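Local coordinates for uncharacterized protein VPA0106 (Vibrio parahaemolyticus, PDB 3U07) that is of unknown function but combines a DUF1254 and a DUF1214 region and probably starts life with a secretion signal sequence, at residues 89-94 / 138-143; 119-124 / 155-160. The protein carries 2 engineered substitutions. All blocks are in the same frame, centred on the assembly; numbering follows the deposited sequence.

Interaction 1: 89-94 / 138-143; sequences LDVAAE and FAAQDW
The first torsion of Val91 (chi1 -56°) sets CG1 opposite its carbonyl carbon and CG2 between that carbon and the backbone N, which turns CG1 to the Phe138 carbonyl and CG2 to Ala140; Phe138, with CG likewise opposite its carbonyl carbon (chi1 -63°), offers a ring face to Leu89. The contact joins an antiparallel sheet, in which strand 82-90 is outermost, to a mixed sheet containing strand 134-140, an arrangement consistent with a beta sandwich. Leu89 does it with one branch. Its CD2 sits over the Phe138 ring, 4.0 Å from the centroid, in a CH-pi contact displaced toward the CG and CD1 rim, while the two side chains cross at about a right angle. Val91 straddles the next step of the opposing segment. CG1 lies 3.4 Å from the backbone O of Phe138 and also touches its CB, whereas CG2 packs over the backbone toward Ala140, reaching its CB at 4.1 Å. Val96 lines the same apolar patch, touching Leu89, Val91 and Phe138, and Val157 also touches Val91 and Phe138. Both segments leave their strands here in tight turns. Asp90 OD1 takes the N-H of Ala92 at 3.1 Å from above the carboxylate plane, making an Asx turn, and the same oxygen forms a salt bridge with Arg205. In residues 138-143, a type I turn from Ala140 to Trp143 brings Trp143 N to Ala140 O; Arg156 NH1 bonds to the carbonyl oxygens of both these residues. Polar backbone atoms between the turns are joined indirectly: one water donates to Val91 O at 2.7 Å and accepts from Ala140 N at 2.9 Å.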
# COMPACT_ATOMS: atom_id res chain seq x y z
N LEU A 89 3.61 -14.21 -1.51
CA LEU A 89 4.07 -15.12 -2.55
C LEU A 89 5.51 -15.49 -2.23
O LEU A 89 6.24 -14.71 -1.62
CB LEU A 89 4.03 -14.42 -3.91
CG LEU A 89 2.84 -14.52 -4.87
CD1 LEU A 89 1.54 -14.71 -4.13
CD2 LEU A 89 2.82 -13.28 -5.74
N ASP A 90 5.90 -16.70 -2.62
CA ASP A 90 7.28 -17.14 -2.44
C ASP A 90 7.63 -17.80 -3.75
O ASP A 90 7.09 -18.85 -4.08
CB ASP A 90 7.42 -18.15 -1.30
CG ASP A 90 8.81 -18.76 -1.23
OD1 ASP A 90 9.77 -18.17 -1.78
OD2 ASP A 90 8.96 -19.83 -0.61
N VAL A 91 8.51 -17.16 -4.51
CA VAL A 91 8.90 -17.68 -5.82
C VAL A 91 10.31 -18.28 -5.83
O VAL A 91 10.87 -18.54 -6.89
CB VAL A 91 8.82 -16.57 -6.89
CG1 VAL A 91 7.41 -15.97 -6.91
CG2 VAL A 91 9.85 -15.48 -6.59
N ALA A 92 10.88 -18.50 -4.64
CA ALA A 92 12.23 -19.05 -4.53
C ALA A 92 12.41 -20.38 -5.26
O ALA A 92 13.33 -20.52 -6.06
CB ALA A 92 12.60 -19.22 -3.05
N ALA A 93 11.55 -21.35 -4.97
CA ALA A 93 11.67 -22.67 -5.58
C ALA A 93 11.25 -22.67 -7.04
O ALA A 93 11.85 -23.36 -7.86
CB ALA A 93 10.84 -23.69 -4.80
N GLU A 94 10.22 -21.90 -7.36
CA GLU A 94 9.72 -21.82 -8.72
C GLU A 94 8.71 -20.67 -8.83
O GLU A 94 8.29 -20.12 -7.82
CB GLU A 94 9.03 -23.14 -9.08
CG GLU A 94 7.85 -23.46 -8.17
CD GLU A 94 7.09 -24.69 -8.62
OE1 GLU A 94 6.84 -24.82 -9.83
OE2 GLU A 94 6.73 -25.52 -7.76
N PHE A 138 4.44 -14.67 -11.48
CA PHE A 138 5.50 -13.96 -10.79
C PHE A 138 6.68 -14.92 -10.72
O PHE A 138 6.55 -16.04 -10.22
CB PHE A 138 5.05 -13.57 -9.39
CG PHE A 138 3.91 -12.61 -9.39
CD1 PHE A 138 2.62 -13.05 -9.67
CD2 PHE A 138 4.13 -11.25 -9.18
CE1 PHE A 138 1.56 -12.15 -9.75
CE2 PHE A 138 3.07 -10.34 -9.26
CZ PHE A 138 1.79 -10.79 -9.55
N ALA A 139 7.83 -14.49 -11.22
CA ALA A 139 9.01 -15.34 -11.21
C ALA A 139 10.20 -14.57 -10.71
O ALA A 139 10.27 -13.34 -10.86
CB ALA A 139 9.29 -15.87 -12.63
N ALA A 140 11.14 -15.31 -10.11
CA ALA A 140 12.32 -14.69 -9.61
C ALA A 140 13.00 -14.16 -10.82
O ALA A 140 12.90 -14.70 -11.96
CB ALA A 140 13.23 -15.65 -8.89
N GLN A 141 13.67 -13.08 -10.57
CA GLN A 141 14.38 -12.43 -11.60
C GLN A 141 15.33 -13.33 -12.41
O GLN A 141 15.42 -13.15 -13.61
CB GLN A 141 15.07 -11.26 -10.95
CG GLN A 141 15.75 -10.39 -11.94
CD GLN A 141 14.78 -9.67 -12.87
OE1 GLN A 141 14.57 -10.08 -14.00
NE2 GLN A 141 14.20 -8.59 -12.38
N ASP A 142 16.01 -14.27 -11.73
CA ASP A 142 16.99 -15.21 -12.33
C ASP A 142 16.37 -16.54 -12.82
O ASP A 142 17.06 -17.42 -13.34
CB ASP A 142 18.05 -15.59 -11.27
CG ASP A 142 17.41 -16.16 -10.00
OD1 ASP A 142 17.29 -15.41 -9.00
OD2 ASP A 142 17.01 -17.35 -10.00
N TRP A 143 15.07 -16.71 -12.63
CA TRP A 143 14.45 -17.96 -13.03
C TRP A 143 14.59 -18.27 -14.52
O TRP A 143 14.19 -17.48 -15.38
CB TRP A 143 12.98 -17.98 -12.64
CG TRP A 143 12.32 -19.26 -13.03
CD1 TRP A 143 12.46 -20.48 -12.43
CD2 TRP A 143 11.44 -19.46 -14.14
NE1 TRP A 143 11.72 -21.42 -13.09
CE2 TRP A 143 11.08 -20.83 -14.15
CE3 TRP A 143 10.93 -18.62 -15.13
CZ2 TRP A 143 10.22 -21.37 -15.10
CZ3 TRP A 143 10.07 -19.16 -16.09
CH2 TRP A 143 9.73 -20.52 -16.07
O HOH W 1 10.83 -18.16 -9.61

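Interaction 2: 119-124 / 155-160; sequences YTNAAF and VRVDSN
Asn121 and Ala122 face Val157 and Val155 across two nearly antiparallel strand segments, 120-124 and 155-157, whose axes run at 157° and approach to 7.5 Å, a spacing filled by side chains. Val155 takes part in three of the four residue contacts. With chi1 at -180°, its CG1 points away from its own backbone N and CG2 away from its carbonyl carbon, and the two branches reach different neighbours. CG1 comes to 3.3 Å from the backbone O of Asn121. CG2 serves both apolar partners: it meets Ala122 CB at 4.0 Å and touches Phe124 CZ at 3.7 Å, approaching the edge of the ring near its plane. Phe124 and Val155 extend in opposite senses, one alongside the other. Each strand is outermost in its sheet within this chain, so an outer strand of one sheet meets an outer strand of the other, consistent with a beta sandwich. On the first strand, Asn121 and Ala122 form a classic beta bulge opposite Thr113. Asn121 holds its CG between its backbone N and carbonyl carbon (chi1 52°), and its side chain lies at a slant to Val157, with Asn121 CG 4.0 Å from Val157 CG1. Phe138 of the mixed sheet touches Ala122 and Val155 alike, while the ring of Phe124 stacks with that of Phe136.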
# COMPACT_ATOMS: atom_id res chain seq x y z
N TYR A 119 9.20 -1.85 -3.05
CA TYR A 119 8.91 -1.34 -4.39
C TYR A 119 7.69 -2.07 -4.93
O TYR A 119 7.59 -3.29 -4.81
CB TYR A 119 10.04 -1.62 -5.38
CG TYR A 119 11.28 -0.80 -5.19
CD1 TYR A 119 12.39 -1.33 -4.54
CD2 TYR A 119 11.36 0.50 -5.69
CE1 TYR A 119 13.54 -0.58 -4.38
CE2 TYR A 119 12.51 1.25 -5.54
CZ TYR A 119 13.60 0.71 -4.88
OH TYR A 119 14.74 1.45 -4.71
N THR A 120 6.75 -1.32 -5.51
CA THR A 120 5.59 -1.96 -6.11
C THR A 120 6.14 -2.60 -7.40
O THR A 120 6.86 -1.94 -8.16
CB THR A 120 4.49 -0.92 -6.45
OG1 THR A 120 3.77 -0.58 -5.26
CG2 THR A 120 3.54 -1.47 -7.50
N ASN A 121 5.86 -3.88 -7.63
CA ASN A 121 6.36 -4.52 -8.85
C ASN A 121 5.23 -4.99 -9.76
O ASN A 121 5.48 -5.56 -10.82
CB ASN A 121 7.33 -5.68 -8.54
CG ASN A 121 6.77 -6.69 -7.54
OD1 ASN A 121 5.57 -6.78 -7.30
ND2 ASN A 121 7.68 -7.47 -6.96
N ALA A 122 4.00 -4.75 -9.35
CA ALA A 122 2.85 -5.10 -10.17
C ALA A 122 1.60 -4.42 -9.65
O ALA A 122 1.36 -4.35 -8.44
CB ALA A 122 2.65 -6.61 -10.21
N ALA A 123 0.80 -3.91 -10.58
CA ALA A 123 -0.46 -3.25 -10.24
C ALA A 123 -1.40 -3.49 -11.41
O ALA A 123 -1.58 -2.62 -12.26
CB ALA A 123 -0.24 -1.75 -10.03
N PHE A 124 -1.98 -4.68 -11.46
CA PHE A 124 -2.93 -5.02 -12.52
C PHE A 124 -4.29 -4.58 -12.01
O PHE A 124 -4.66 -4.90 -10.88
CB PHE A 124 -2.93 -6.53 -12.78
CG PHE A 124 -1.62 -7.06 -13.27
CD1 PHE A 124 -1.12 -6.68 -14.53
CD2 PHE A 124 -0.86 -7.91 -12.48
CE1 PHE A 124 0.11 -7.16 -14.98
CE2 PHE A 124 0.38 -8.40 -12.92
CZ PHE A 124 0.86 -8.02 -14.17
N VAL A 155 5.67 -11.26 -14.26
CA VAL A 155 6.26 -10.24 -13.40
C VAL A 155 7.57 -10.77 -12.81
O VAL A 155 7.56 -11.75 -12.06
CB VAL A 155 5.34 -9.88 -12.21
CG1 VAL A 155 6.01 -8.81 -11.35
CG2 VAL A 155 3.99 -9.42 -12.71
N ARG A 156 8.68 -10.15 -13.17
CA ARG A 156 9.98 -10.56 -12.63
C ARG A 156 10.16 -9.84 -11.30
O ARG A 156 10.09 -8.62 -11.25
CB ARG A 156 11.10 -10.17 -13.60
CG ARG A 156 11.09 -10.97 -14.90
CD ARG A 156 11.59 -12.40 -14.68
NE ARG A 156 11.48 -13.20 -15.90
CZ ARG A 156 11.94 -14.44 -16.04
NH1 ARG A 156 12.56 -15.04 -15.03
NH2 ARG A 156 11.78 -15.09 -17.18
N VAL A 157 10.39 -10.59 -10.22
CA VAL A 157 10.55 -9.97 -8.91
C VAL A 157 11.97 -10.11 -8.36
O VAL A 157 12.64 -11.12 -8.58
CB VAL A 157 9.52 -10.55 -7.89
CG1 VAL A 157 8.10 -10.39 -8.44
CG2 VAL A 157 9.80 -12.02 -7.60
N ASP A 158 12.42 -9.08 -7.66
CA ASP A 158 13.77 -9.07 -7.11
C ASP A 158 13.94 -9.65 -5.72
O ASP A 158 15.06 -9.84 -5.26
CB ASP A 158 14.33 -7.65 -7.19
CG ASP A 158 14.58 -7.21 -8.62
OD1 ASP A 158 14.03 -6.17 -9.03
OD2 ASP A 158 15.33 -7.90 -9.35
N SER A 159 12.82 -9.90 -5.04
CA SER A 159 12.87 -10.55 -3.73
C SER A 159 12.03 -11.81 -3.92
O SER A 159 11.01 -11.78 -4.61
CB SER A 159 12.28 -9.66 -2.62
OG SER A 159 10.87 -9.49 -2.76
N ASN A 160 12.44 -12.93 -3.33
CA ASN A 160 11.68 -14.16 -3.50
C ASN A 160 10.34 -14.10 -2.78
O ASN A 160 9.40 -14.79 -3.16
CB ASN A 160 12.48 -15.37 -3.04
CG ASN A 160 13.68 -15.65 -3.93
OD1 ASN A 160 13.62 -15.43 -5.14
ND2 ASN A 160 14.76 -16.14 -3.34

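Overall arrangement
The centres of the two interactions lie about 10 Å apart, on the same side of the chain's centre and within the DUF1254 region. Their segments alternate along the chain: 89-94, 119-124, 138-143, then 155-160. In each, the strand part of the first segment belongs to the antiparallel sheet, where 82-90 and 120-125 are its opposite outer strands, and that of the second to the mixed sheet, where 134-140 and 153-157 run as parallel neighbours. Probable backbone hydrogen bonds connect the contacts directly, from Val157 N to Ala139 O and from Val91 N to Asn160 O. Both contacts thus lie between the same two sheets, at neighbouring places, consistent with a sandwich.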